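Local coordinates for azurocidin (PDB 1A7S), which binds heparin, kills many Gram-negative bacteria and attracts monocytes and fibroblasts as a neutrophil granule glycoprotein of the serine protease fold, at residues Asn88-Leu93 with Asp211-Val216. Sequence-based numbering, arbitrary orientation. Where two conformers were deposited one is given.
Sequences NDLMLL and DWIDGV
Leu92 reaches from strand 91-95 into the side of helix 210-218. CB points toward the helix. CG lies beside the backbone N (chi1 -59°) and meets the six-membered ring of Trp212, with Leu92 CG 3.9 Å from Trp212 CZ3. CD1 runs on to the helix itself. Leu92 CD1 comes to 3.7 Å from Val216 CB, equally near Val216 CG1, and 4.1 Å from Ile213 CG2. Leu92 CD1 is also 3.9 Å from Trp212 CZ3. One methyl thus sits among three helix side chains. Trp212 has CG anti to its own N (chi1 175°), which swings the indole back toward the strand. Trp212 CZ3 also receives Leu90 CD2 at 3.8 Å; Leu90 and Trp212 run alongside each other, pointing opposite ways. On one ring face, off toward the rim, lies Val216 CG2. Leu90 CD2 touches Ile213 CD1 more loosely, at 4.2 Å. No hydrogen bond joins the two segments, so the contact is purely apolar. Met37 of the adjacent strand 35-38 and Ile31 of strand 23-32, one further on, extend the same apolar layer. The axes of 91-93 and 211-216 run 22° from parallel and approach to 10.3 Å. This is the trypsin-like (peptidase S1) fold, in which the C-terminal helix packs against the outside of the N-terminal beta barrel.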
# COMPACT_ATOMS: atom_id res chain seq x y z
N ASN A 88 -4.31 -7.57 -11.46
CA ASN A 88 -3.06 -8.04 -10.89
C ASN A 88 -2.16 -6.89 -10.56
O ASN A 88 -0.97 -6.88 -10.85
CB ASN A 88 -2.43 -9.06 -11.78
CG ASN A 88 -3.24 -10.34 -12.00
OD1 ASN A 88 -4.29 -10.53 -11.47
ND2 ASN A 88 -2.63 -11.21 -12.82
N ASP A 89 -2.74 -5.87 -9.91
CA ASP A 89 -2.06 -4.62 -9.60
C ASP A 89 -1.24 -4.74 -8.34
O ASP A 89 -1.61 -4.32 -7.26
CB ASP A 89 -3.06 -3.48 -9.52
CG ASP A 89 -2.35 -2.11 -9.45
OD1 ASP A 89 -1.10 -2.13 -9.57
OD2 ASP A 89 -3.04 -1.11 -9.33
N LEU A 90 -0.06 -5.33 -8.51
CA LEU A 90 0.76 -5.77 -7.39
C LEU A 90 2.23 -5.78 -7.85
O LEU A 90 2.57 -6.31 -8.90
CB LEU A 90 0.34 -7.11 -6.91
CG LEU A 90 1.21 -7.77 -5.76
CD1 LEU A 90 0.94 -7.02 -4.57
CD2 LEU A 90 0.82 -9.25 -5.67
N MET A 91 3.08 -5.15 -7.05
CA MET A 91 4.50 -5.09 -7.35
C MET A 91 5.28 -5.30 -6.09
O MET A 91 4.91 -4.69 -5.07
CB MET A 91 4.84 -3.77 -8.02
CG MET A 91 6.34 -3.74 -8.44
SD MET A 91 6.69 -2.60 -9.62
CE MET A 91 5.82 -3.07 -11.10
N LEU A 92 6.33 -6.07 -6.13
CA LEU A 92 7.25 -6.23 -5.03
C LEU A 92 8.55 -5.52 -5.39
O LEU A 92 9.11 -5.77 -6.45
CB LEU A 92 7.51 -7.72 -4.74
CG LEU A 92 6.24 -8.51 -4.39
CD1 LEU A 92 6.65 -9.94 -3.93
CD2 LEU A 92 5.37 -7.88 -3.38
N LEU A 93 9.00 -4.72 -4.44
CA LEU A 93 10.26 -3.96 -4.59
C LEU A 93 11.28 -4.61 -3.65
O LEU A 93 11.10 -4.66 -2.46
CB LEU A 93 10.02 -2.52 -4.16
CG LEU A 93 8.87 -1.73 -4.79
CD1 LEU A 93 8.76 -0.34 -4.23
CD2 LEU A 93 8.97 -1.74 -6.29
N ASP A 211 1.16 -17.31 -2.73
CA ASP A 211 2.17 -18.26 -3.17
C ASP A 211 3.17 -17.57 -4.11
O ASP A 211 4.39 -17.83 -4.05
CB ASP A 211 1.53 -19.45 -3.90
CG ASP A 211 0.70 -20.36 -3.00
OD1 ASP A 211 0.72 -20.22 -1.78
OD2 ASP A 211 0.08 -21.28 -3.61
N TRP A 212 2.67 -16.71 -5.00
CA TRP A 212 3.60 -15.99 -5.90
C TRP A 212 4.52 -15.07 -5.14
O TRP A 212 5.73 -15.04 -5.36
CB TRP A 212 2.79 -15.25 -6.98
CG TRP A 212 3.72 -14.40 -7.84
CD1 TRP A 212 4.41 -14.76 -8.91
CD2 TRP A 212 4.02 -13.02 -7.60
NE1 TRP A 212 5.18 -13.77 -9.39
CE2 TRP A 212 4.94 -12.65 -8.60
CE3 TRP A 212 3.60 -12.08 -6.67
CZ2 TRP A 212 5.46 -11.36 -8.71
CZ3 TRP A 212 4.14 -10.79 -6.77
CH2 TRP A 212 5.08 -10.48 -7.76
N ILE A 213 3.98 -14.34 -4.16
CA ILE A 213 4.77 -13.48 -3.29
C ILE A 213 5.87 -14.28 -2.60
O ILE A 213 7.03 -13.90 -2.56
CB ILE A 213 3.84 -12.78 -2.27
CG1 ILE A 213 2.97 -11.70 -2.89
CG2 ILE A 213 4.69 -12.16 -1.13
CD1 ILE A 213 1.87 -11.14 -2.06
N ASP A 214 5.48 -15.45 -2.05
CA ASP A 214 6.47 -16.28 -1.35
C ASP A 214 7.59 -16.69 -2.30
O ASP A 214 8.77 -16.79 -1.88
CB ASP A 214 5.81 -17.52 -0.78
CG ASP A 214 4.98 -17.27 0.44
OD1 ASP A 214 4.94 -16.14 0.96
OD2 ASP A 214 4.33 -18.26 0.85
N GLY A 215 7.28 -16.95 -3.55
CA GLY A 215 8.33 -17.30 -4.51
C GLY A 215 9.35 -16.15 -4.63
O GLY A 215 10.55 -16.37 -4.62
N VAL A 216 8.80 -14.93 -4.75
CA VAL A 216 9.73 -13.79 -4.83
C VAL A 216 10.57 -13.63 -3.61
O VAL A 216 11.79 -13.45 -3.66
CB VAL A 216 8.97 -12.50 -5.17
CG1 VAL A 216 9.88 -11.29 -5.11
CG2 VAL A 216 8.28 -12.60 -6.52